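Local coordinates for protein migration inhibitory factor (Trichinella spiralis, PDB 1HFO) that belongs to the macrophage migration inhibitory factor family, whose small alpha/beta subunits assemble as trimers with their beta sheets running on between chains, at residues 77-82 with 96-101; 24-29 with 59-64; 12-17 with 41-46; 3-8 with 85-90. All coordinates share one frame; numbering follows the deposited sequence.

Contact 1 (77-82 with 96-101); sequences AKLFDH and IHFVNL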
# COMPACT_ATOMS: atom_id res chain seq x y z
N ALA A 77 -13.58 16.01 -2.49
CA ALA A 77 -15.01 16.12 -2.71
C ALA A 77 -15.38 15.27 -3.92
O ALA A 77 -16.27 14.43 -3.86
CB ALA A 77 -15.38 17.57 -2.94
N LYS A 78 -14.65 15.48 -5.02
CA LYS A 78 -14.91 14.76 -6.26
C LYS A 78 -14.70 13.25 -6.18
O LYS A 78 -15.52 12.46 -6.66
CB LYS A 78 -14.03 15.35 -7.37
CG LYS A 78 -14.33 16.80 -7.69
CD LYS A 78 -13.59 17.24 -8.93
CE LYS A 78 -13.25 18.72 -8.89
NZ LYS A 78 -14.44 19.57 -8.66
N LEU A 79 -13.57 12.84 -5.58
CA LEU A 79 -13.27 11.43 -5.45
C LEU A 79 -14.27 10.71 -4.55
O LEU A 79 -14.67 9.59 -4.84
CB LEU A 79 -11.84 11.23 -4.91
CG LEU A 79 -10.68 11.28 -5.90
CD1 LEU A 79 -10.76 12.54 -6.72
CD2 LEU A 79 -9.34 11.19 -5.16
N PHE A 80 -14.65 11.34 -3.44
CA PHE A 80 -15.60 10.70 -2.55
C PHE A 80 -16.98 10.57 -3.17
O PHE A 80 -17.65 9.55 -2.99
CB PHE A 80 -15.68 11.45 -1.23
CG PHE A 80 -14.64 11.02 -0.24
CD1 PHE A 80 -13.32 11.42 -0.38
CD2 PHE A 80 -14.98 10.19 0.81
CE1 PHE A 80 -12.34 10.99 0.54
CE2 PHE A 80 -14.02 9.75 1.73
CZ PHE A 80 -12.69 10.16 1.58
N ASP A 81 -17.40 11.60 -3.89
CA ASP A 81 -18.70 11.55 -4.57
C ASP A 81 -18.66 10.39 -5.56
O ASP A 81 -19.57 9.56 -5.62
CB ASP A 81 -18.97 12.87 -5.29
CG ASP A 81 -20.08 12.75 -6.33
OD1 ASP A 81 -21.20 12.33 -5.96
OD2 ASP A 81 -19.83 13.09 -7.51
N HIS A 82 -17.58 10.30 -6.32
CA HIS A 82 -17.42 9.25 -7.31
C HIS A 82 -17.46 7.85 -6.68
O HIS A 82 -18.19 6.97 -7.13
CB HIS A 82 -16.10 9.46 -8.07
CG HIS A 82 -15.79 8.38 -9.05
ND1 HIS A 82 -16.52 8.21 -10.21
CD2 HIS A 82 -14.90 7.37 -9.02
CE1 HIS A 82 -16.08 7.14 -10.85
NE2 HIS A 82 -15.10 6.61 -10.14
N ILE A 96 -8.69 8.71 2.10
CA ILE A 96 -7.83 8.78 0.92
C ILE A 96 -6.58 9.58 1.29
O ILE A 96 -6.68 10.73 1.73
CB ILE A 96 -8.52 9.45 -0.29
CG1 ILE A 96 -9.72 8.62 -0.74
CG2 ILE A 96 -7.49 9.61 -1.44
CD1 ILE A 96 -9.43 7.15 -0.98
N HIS A 97 -5.41 8.98 1.10
CA HIS A 97 -4.18 9.67 1.38
C HIS A 97 -3.66 10.27 0.09
O HIS A 97 -3.43 9.54 -0.89
CB HIS A 97 -3.11 8.71 1.92
CG HIS A 97 -1.86 9.42 2.37
ND1 HIS A 97 -0.64 8.78 2.48
CD2 HIS A 97 -1.65 10.71 2.71
CE1 HIS A 97 0.27 9.66 2.87
NE2 HIS A 97 -0.31 10.83 3.01
N PHE A 98 -3.49 11.58 0.08
CA PHE A 98 -3.01 12.30 -1.09
C PHE A 98 -1.49 12.46 -0.99
O PHE A 98 -0.96 12.99 -0.01
CB PHE A 98 -3.70 13.66 -1.19
CG PHE A 98 -5.19 13.57 -1.39
CD1 PHE A 98 -5.72 13.17 -2.62
CD2 PHE A 98 -6.08 13.86 -0.34
CE1 PHE A 98 -7.10 13.05 -2.81
CE2 PHE A 98 -7.46 13.75 -0.52
CZ PHE A 98 -7.98 13.34 -1.75
N VAL A 99 -0.80 11.98 -2.02
CA VAL A 99 0.66 12.03 -2.04
C VAL A 99 1.23 12.73 -3.26
O VAL A 99 0.98 12.33 -4.39
CB VAL A 99 1.25 10.61 -2.00
CG1 VAL A 99 2.76 10.69 -1.94
CG2 VAL A 99 0.68 9.83 -0.81
N ASN A 100 2.02 13.77 -3.02
CA ASN A 100 2.68 14.52 -4.08
C ASN A 100 4.07 13.90 -4.23
O ASN A 100 4.90 14.03 -3.33
CB ASN A 100 2.77 16.00 -3.68
CG ASN A 100 3.56 16.84 -4.66
OD1 ASN A 100 3.70 16.49 -5.84
ND2 ASN A 100 4.06 17.99 -4.19
N LEU A 101 4.29 13.20 -5.34
CA LEU A 101 5.56 12.52 -5.59
C LEU A 101 6.61 13.39 -6.29
O LEU A 101 6.27 14.31 -7.02
CB LEU A 101 5.31 11.30 -6.48
CG LEU A 101 4.22 10.34 -5.97
CD1 LEU A 101 3.66 9.48 -7.10
CD2 LEU A 101 4.80 9.48 -4.87
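Leu-79 and Phe-80 meet Ile-96 and Phe-98 without any polar bond between them. Within the two segments the shortest polar bonds are helical, such as Asp-81 N to Ala-77 O at 3.0 Å. Helix and strand belong to the beta-alpha-beta unit of strand 57-63, helix 69-87 and strand 94-100. The axis of helix 77-82 passes 11.0 Å from that of strand 96-100, and their directions differ by 142°. Leu-79 and Phe-98 meet head-on. Leu-79 CD2 lies 3.7 Å from Phe-98 CE1, at the edge of the ring and close to its plane. One face of the same ring carries Ile-96 CG2, offset toward the rim. Ile-96 splits its branches between the two phenylalanines. With CG1 anti to the carbonyl carbon (chi1 -64°), CG2 is left for Phe-98 and CG1 goes to Phe-80. Phe-80 and Ile-96 lie alongside each other, pointing opposite ways, with Phe-80 CE1 3.8 Å from Ile-96 CG1. Gly-107 of a neighbouring subunit packs on both Phe-80 and Phe-98. All four touching residues are buried and the atoms that meet are carbons. Between these segments the helix is therefore probably held by close apolar packing, with no hydrogen bond across.

Contact 2 (24-29 with 59-64); sequences ALVGNI and GTLMSI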
# COMPACT_ATOMS: atom_id res chain seq x y z
N ALA A 24 -10.75 8.18 -15.88
CA ALA A 24 -11.14 9.46 -16.44
C ALA A 24 -11.11 10.56 -15.38
O ALA A 24 -10.55 11.61 -15.60
CB ALA A 24 -12.55 9.36 -17.05
N LEU A 25 -11.71 10.30 -14.22
CA LEU A 25 -11.75 11.31 -13.17
C LEU A 25 -10.36 11.70 -12.64
O LEU A 25 -10.08 12.88 -12.45
CB LEU A 25 -12.61 10.82 -12.01
CG LEU A 25 -12.77 11.81 -10.86
CD1 LEU A 25 -13.46 13.06 -11.34
CD2 LEU A 25 -13.57 11.14 -9.75
N VAL A 26 -9.52 10.70 -12.42
CA VAL A 26 -8.18 10.97 -11.91
C VAL A 26 -7.38 11.82 -12.90
O VAL A 26 -6.72 12.77 -12.51
CB VAL A 26 -7.41 9.66 -11.66
CG1 VAL A 26 -5.96 10.00 -11.29
CG2 VAL A 26 -8.06 8.87 -10.52
N GLY A 27 -7.42 11.47 -14.17
CA GLY A 27 -6.68 12.22 -15.16
C GLY A 27 -7.21 13.63 -15.31
O GLY A 27 -6.46 14.60 -15.39
N ASN A 28 -8.52 13.74 -15.35
CA ASN A 28 -9.11 15.05 -15.48
C ASN A 28 -8.80 15.95 -14.26
O ASN A 28 -8.43 17.10 -14.44
CB ASN A 28 -10.62 14.93 -15.78
CG ASN A 28 -10.92 14.19 -17.12
OD1 ASN A 28 -10.19 14.36 -18.11
ND2 ASN A 28 -12.00 13.40 -17.16
N ILE A 29 -8.90 15.44 -13.03
CA ILE A 29 -8.62 16.30 -11.87
C ILE A 29 -7.14 16.67 -11.67
O ILE A 29 -6.84 17.73 -11.13
CB ILE A 29 -9.13 15.74 -10.52
CG1 ILE A 29 -8.34 14.50 -10.12
CG2 ILE A 29 -10.62 15.43 -10.61
CD1 ILE A 29 -8.67 13.98 -8.74
N GLY A 59 -7.61 4.37 0.72
CA GLY A 59 -6.73 4.26 -0.43
C GLY A 59 -5.79 5.42 -0.53
O GLY A 59 -5.72 6.28 0.35
N THR A 60 -5.07 5.49 -1.64
CA THR A 60 -4.10 6.54 -1.84
C THR A 60 -4.19 7.05 -3.26
O THR A 60 -4.47 6.28 -4.15
CB THR A 60 -2.67 5.96 -1.63
OG1 THR A 60 -2.57 5.42 -0.31
CG2 THR A 60 -1.60 7.02 -1.84
N LEU A 61 -4.00 8.35 -3.44
CA LEU A 61 -3.94 8.93 -4.77
C LEU A 61 -2.57 9.59 -4.83
O LEU A 61 -2.31 10.56 -4.12
CB LEU A 61 -5.03 9.99 -4.99
CG LEU A 61 -4.83 10.72 -6.33
CD1 LEU A 61 -5.16 9.72 -7.43
CD2 LEU A 61 -5.70 11.96 -6.45
N MET A 62 -1.66 9.06 -5.65
CA MET A 62 -0.33 9.67 -5.74
C MET A 62 -0.08 10.17 -7.16
O MET A 62 -0.56 9.59 -8.13
CB MET A 62 0.75 8.67 -5.33
CG MET A 62 0.75 7.38 -6.08
SD MET A 62 2.02 6.26 -5.40
CE MET A 62 1.02 5.01 -4.61
N SER A 63 0.67 11.26 -7.26
CA SER A 63 0.96 11.85 -8.56
C SER A 63 2.12 12.83 -8.49
O SER A 63 2.35 13.47 -7.45
CB SER A 63 -0.29 12.58 -9.09
OG SER A 63 -0.05 13.18 -10.34
N ILE A 64 2.85 12.98 -9.59
CA ILE A 64 3.94 13.93 -9.61
C ILE A 64 3.28 15.27 -9.97
O ILE A 64 2.99 15.53 -11.14
CB ILE A 64 5.01 13.56 -10.67
CG1 ILE A 64 5.60 12.19 -10.32
CG2 ILE A 64 6.04 14.65 -10.75
CD1 ILE A 64 6.34 11.49 -11.47
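Leu-61 reaches from strand 59-63 to helix 24-29 and divides its two methyl groups between Val-26 and Ile-29. Leu-61 and Val-26 overlap side by side, each pointing back past the other, so they meet flank to flank. The touching atoms are Leu-61 CD1 and Val-26 CG1, 4.0 Å apart. Val-26 CG1, anti to the backbone N at 173°, is the branch that meets Leu-61. The other methyl, Leu-61 CD2, comes 4.3 Å from Ile-29 CD1. Ile-29 has an extended second torsion (chi2 174°), which carries CD1 out from the helix to this methyl. The contact is light, with about 100 Å² buried in all. Val-26 and Ile-29 are three residues apart and lie on the same side of the helix. Ile-29 N bonds to Leu-25 O in the regular helical way. No hydrogen bond joins the two segments, and the groups that meet between them are all apolar. Further apolar groups surround the meeting point. Phe-3 packs on both Val-26 and Leu-61, Phe-98 touches Leu-61, and Leu-79 of the other long helix touches Ile-29. Helix 18-30 links the parallel strands 2-7 and 38-42, yet here it packs on strand 57-63. Two helices covering one face of a four-stranded mixed sheet are typical of the MIF fold.

Contact 3 (12-17 with 41-46); sequences TDVPSD and INTDQQ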
# COMPACT_ATOMS: atom_id res chain seq x y z
N THR A 12 -18.06 -8.49 -7.19
CA THR A 12 -19.21 -8.46 -8.07
C THR A 12 -20.01 -7.17 -7.87
O THR A 12 -20.95 -6.89 -8.62
CB THR A 12 -20.08 -9.70 -7.84
OG1 THR A 12 -21.02 -9.84 -8.91
CG2 THR A 12 -20.80 -9.61 -6.51
N ASP A 13 -19.63 -6.37 -6.88
CA ASP A 13 -20.32 -5.11 -6.63
C ASP A 13 -19.57 -3.91 -7.19
O ASP A 13 -19.96 -2.76 -6.99
CB ASP A 13 -20.61 -4.96 -5.14
CG ASP A 13 -21.81 -5.79 -4.70
OD1 ASP A 13 -22.53 -6.35 -5.57
OD2 ASP A 13 -22.06 -5.89 -3.49
N VAL A 14 -18.47 -4.18 -7.89
CA VAL A 14 -17.69 -3.13 -8.55
C VAL A 14 -18.25 -3.15 -9.98
O VAL A 14 -18.16 -4.16 -10.69
CB VAL A 14 -16.18 -3.46 -8.60
CG1 VAL A 14 -15.43 -2.36 -9.35
CG2 VAL A 14 -15.62 -3.58 -7.19
N PRO A 15 -18.85 -2.04 -10.41
CA PRO A 15 -19.41 -2.01 -11.76
C PRO A 15 -18.36 -2.16 -12.86
O PRO A 15 -17.18 -1.87 -12.65
CB PRO A 15 -20.11 -0.66 -11.80
CG PRO A 15 -19.25 0.18 -10.90
CD PRO A 15 -18.99 -0.74 -9.74
N SER A 16 -18.81 -2.60 -14.04
CA SER A 16 -17.93 -2.80 -15.19
C SER A 16 -17.24 -1.51 -15.64
O SER A 16 -16.17 -1.56 -16.24
CB SER A 16 -18.73 -3.39 -16.35
OG SER A 16 -19.71 -2.47 -16.78
N ASP A 17 -17.86 -0.35 -15.37
CA ASP A 17 -17.25 0.93 -15.75
C ASP A 17 -16.54 1.62 -14.60
O ASP A 17 -16.34 2.84 -14.62
CB ASP A 17 -18.29 1.89 -16.31
CG ASP A 17 -19.46 2.12 -15.37
OD1 ASP A 17 -19.43 1.65 -14.21
OD2 ASP A 17 -20.43 2.79 -15.79
N ILE A 41 -8.22 -1.54 -7.59
CA ILE A 41 -9.16 -1.73 -6.49
C ILE A 41 -9.01 -3.17 -6.02
O ILE A 41 -9.06 -4.11 -6.80
CB ILE A 41 -10.63 -1.46 -6.88
CG1 ILE A 41 -11.50 -1.54 -5.62
CG2 ILE A 41 -11.09 -2.46 -7.93
CD1 ILE A 41 -12.91 -0.95 -5.80
N ASN A 42 -8.78 -3.31 -4.71
CA ASN A 42 -8.60 -4.60 -4.06
C ASN A 42 -9.86 -4.79 -3.22
O ASN A 42 -10.07 -4.08 -2.23
CB ASN A 42 -7.36 -4.53 -3.18
CG ASN A 42 -7.04 -5.84 -2.52
OD1 ASN A 42 -7.53 -6.89 -2.93
ND2 ASN A 42 -6.19 -5.80 -1.50
N THR A 43 -10.70 -5.73 -3.63
CA THR A 43 -11.98 -5.97 -2.96
C THR A 43 -11.99 -7.21 -2.08
O THR A 43 -11.02 -7.96 -2.02
CB THR A 43 -13.11 -6.15 -3.99
OG1 THR A 43 -12.75 -7.19 -4.91
CG2 THR A 43 -13.36 -4.85 -4.77
N ASP A 44 -13.12 -7.42 -1.40
CA ASP A 44 -13.31 -8.57 -0.53
C ASP A 44 -12.24 -8.67 0.54
O ASP A 44 -11.78 -9.75 0.89
CB ASP A 44 -13.32 -9.85 -1.37
CG ASP A 44 -14.58 -9.97 -2.21
OD1 ASP A 44 -15.67 -10.11 -1.61
OD2 ASP A 44 -14.47 -9.94 -3.45
N GLN A 45 -11.86 -7.51 1.06
CA GLN A 45 -10.83 -7.47 2.08
C GLN A 45 -11.44 -7.44 3.48
O GLN A 45 -12.59 -7.04 3.68
CB GLN A 45 -9.96 -6.23 1.91
CG GLN A 45 -9.13 -6.20 0.63
CD GLN A 45 -8.13 -7.33 0.55
OE1 GLN A 45 -7.14 -7.35 1.28
NE2 GLN A 45 -8.38 -8.26 -0.34
N GLN A 46 -10.65 -7.91 4.44
CA GLN A 46 -11.07 -7.90 5.82
C GLN A 46 -10.71 -6.50 6.23
O GLN A 46 -9.53 -6.16 6.37
CB GLN A 46 -10.27 -8.92 6.62
CG GLN A 46 -10.63 -10.35 6.27
CD GLN A 46 -11.96 -10.76 6.88
OE1 GLN A 46 -12.15 -10.62 8.09
NE2 GLN A 46 -12.87 -11.27 6.06
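The CA atoms of Val-14 and Thr-43 are the nearest pair across the two segments, 8.5 Å apart. Residues 12-13 form the end of a 3-10 turn, and Val-14 is extended beyond it. In the other segment, strand 38-42 ends just before Thr-43, and Asp-44 turns the chain with a positive phi of 56°. Val-14 carries the contact through one methyl. Val-14 CG2 lies 3.5 Å from Thr-43 CG2, a close approach of two methyls. The same atom is 4.0 Å from Ile-41 CD1, where the two side chains overlap along their flanks. With Thr-43 OG1 at chi1 55°, CG2 stands anti to the carbonyl carbon, on the side of Val-14. Thr-43 OG1 makes a weak hydrogen bond with Gln-46 NE2 of one neighbouring subunit. Within the turn, Gln-45 NE2 gives a nearly straight bond (175°) to Thr-43 O, 3.1 Å away. The donor stands above the carbonyl plane. Gln-45 OE1 is hydrogen-bonded to His-40 NE2 of the other neighbouring subunit. Ile-41 and Gln-46 pair with strands of different neighbouring subunits. A sheet edge that continues into the adjoining chains in this way is characteristic of the MIF trimer.

Contact 4 (3-8 with 85-90); sequences FTLNTN and TKLGIP. Unlike the reference sequence in segment 85-90: Thr-85 (reference Lys).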
# COMPACT_ATOMS: atom_id res chain seq x y z
N PHE A 3 -4.18 5.54 -8.43
CA PHE A 3 -5.24 5.58 -7.44
C PHE A 3 -5.42 4.13 -7.07
O PHE A 3 -5.75 3.29 -7.91
CB PHE A 3 -6.55 6.12 -7.97
CG PHE A 3 -7.61 6.22 -6.89
CD1 PHE A 3 -7.49 7.16 -5.89
CD2 PHE A 3 -8.67 5.33 -6.86
CE1 PHE A 3 -8.43 7.23 -4.84
CE2 PHE A 3 -9.63 5.38 -5.82
CZ PHE A 3 -9.50 6.33 -4.82
N THR A 4 -5.20 3.83 -5.80
CA THR A 4 -5.33 2.47 -5.32
C THR A 4 -6.26 2.47 -4.10
O THR A 4 -6.14 3.33 -3.22
CB THR A 4 -3.92 1.89 -4.98
OG1 THR A 4 -4.04 0.63 -4.34
CG2 THR A 4 -3.14 2.85 -4.13
N LEU A 5 -7.19 1.52 -4.07
CA LEU A 5 -8.19 1.42 -3.01
C LEU A 5 -8.36 0.00 -2.49
O LEU A 5 -8.33 -0.98 -3.24
CB LEU A 5 -9.53 1.91 -3.54
CG LEU A 5 -10.69 2.11 -2.57
CD1 LEU A 5 -10.40 3.33 -1.72
CD2 LEU A 5 -12.01 2.32 -3.35
N ASN A 6 -8.53 -0.09 -1.17
CA ASN A 6 -8.76 -1.36 -0.52
C ASN A 6 -10.16 -1.27 0.08
O ASN A 6 -10.51 -0.27 0.72
CB ASN A 6 -7.72 -1.60 0.57
CG ASN A 6 -6.31 -1.57 0.02
OD1 ASN A 6 -5.63 -0.54 0.07
ND2 ASN A 6 -5.88 -2.69 -0.55
N THR A 7 -10.96 -2.30 -0.13
CA THR A 7 -12.33 -2.28 0.36
C THR A 7 -12.84 -3.65 0.78
O THR A 7 -12.33 -4.68 0.33
CB THR A 7 -13.26 -1.70 -0.74
OG1 THR A 7 -14.61 -1.65 -0.26
CG2 THR A 7 -13.21 -2.58 -1.98
N ASN A 8 -13.86 -3.66 1.63
CA ASN A 8 -14.44 -4.91 2.09
C ASN A 8 -15.64 -5.34 1.24
O ASN A 8 -16.14 -6.45 1.42
CB ASN A 8 -14.87 -4.81 3.56
CG ASN A 8 -15.57 -3.50 3.90
OD1 ASN A 8 -16.13 -2.83 3.04
ND2 ASN A 8 -15.55 -3.14 5.20
N THR A 85 -20.89 6.93 -5.27
CA THR A 85 -21.80 6.63 -6.37
C THR A 85 -21.58 5.26 -7.03
O THR A 85 -22.53 4.55 -7.34
CB THR A 85 -21.72 7.72 -7.46
OG1 THR A 85 -22.13 8.97 -6.90
CG2 THR A 85 -22.62 7.37 -8.65
N LYS A 86 -20.32 4.89 -7.24
CA LYS A 86 -20.00 3.63 -7.91
C LYS A 86 -19.95 2.38 -7.04
O LYS A 86 -20.27 1.28 -7.51
CB LYS A 86 -18.67 3.75 -8.65
CG LYS A 86 -18.64 4.80 -9.73
CD LYS A 86 -19.61 4.49 -10.87
CE LYS A 86 -19.59 5.61 -11.89
NZ LYS A 86 -20.57 5.36 -13.00
N LEU A 87 -19.53 2.54 -5.79
CA LEU A 87 -19.41 1.41 -4.89
C LEU A 87 -20.45 1.42 -3.77
O LEU A 87 -20.61 0.42 -3.07
CB LEU A 87 -18.01 1.39 -4.29
CG LEU A 87 -16.90 1.59 -5.33
CD1 LEU A 87 -15.56 1.48 -4.65
CD2 LEU A 87 -17.01 0.56 -6.44
N GLY A 88 -21.12 2.55 -3.61
CA GLY A 88 -22.14 2.67 -2.59
C GLY A 88 -21.62 2.80 -1.17
O GLY A 88 -22.39 2.70 -0.21
N ILE A 89 -20.32 3.06 -1.03
CA ILE A 89 -19.73 3.19 0.30
C ILE A 89 -19.95 4.59 0.88
O ILE A 89 -19.76 5.59 0.20
CB ILE A 89 -18.19 2.93 0.26
CG1 ILE A 89 -17.89 1.57 -0.37
CG2 ILE A 89 -17.63 2.95 1.68
CD1 ILE A 89 -16.38 1.28 -0.50
N PRO A 90 -20.37 4.66 2.16
CA PRO A 90 -20.61 5.95 2.82
C PRO A 90 -19.34 6.79 2.86
O PRO A 90 -18.26 6.28 3.13
CB PRO A 90 -21.07 5.55 4.22
CG PRO A 90 -21.67 4.19 4.02
CD PRO A 90 -20.74 3.54 3.04
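The C-terminal end of helix 69-87 closes over the inner strand 2-7, with Leu-87 and Ile-89 set against Leu-5 and Thr-7. Leu-5 and Leu-87 meet end to end. Leu-5 CD2 and Leu-87 CD1 are 3.9 Å apart. Leu-5 CG stands anti to the backbone N (chi1 -171°), and from there CD2 extends to Leu-87. Gly-88 lies between Leu-87, the last helical residue, and Ile-89 in the loop that follows. It is the first residue to leave the helix, and its phi of 75° favours glycine. The chain turns there, and Ile-89 also points toward the sheet. In the MIF fold this helix joins the parallel strands 57-63 and 94-100, and its last turn lies over strand 2-7, which is next to that pair and antiparallel to strand 57-63. Ile-89 and Thr-7 lie at a slant to each other. Ile-89 CD1 comes 3.4 Å from Thr-7 OG1, a methyl resting on a hydroxyl and not a polar bond. That hydroxyl, on a buried residue, has its partners in the chain nearby. It is hydrogen-bonded to Ala-56 O and to Ile-9 N. Ile-9 also touches both Leu-87 and Ile-89. Leu-87 also touches Phe-18, Pro-15 and Ile-41.

How the contacts relate
All four contacts reach one four-stranded mixed sheet, in the order 38-42, 2-7, 57-63, 94-100. Contacts 3, 4, 2 and 1 use these strands in that order. The centres of contacts 1 and 2 are about 7 Å apart, and those of 3 and 4 about 8 Å. The centre of contact 3 is about 18 Å from those of 1 and 2. Contacts 1 and 4 share helix 69-87, while contact 2 uses helix 18-30. Along the chain, contact 4 encloses contacts 2 and 3, whose segments alternate. Contact 1 opens after both, and its segments alternate with those of contact 4. The outer strands, at contacts 1 and 3, also meet neighbouring subunits, so packing inside the chain adjoins trimer assembly.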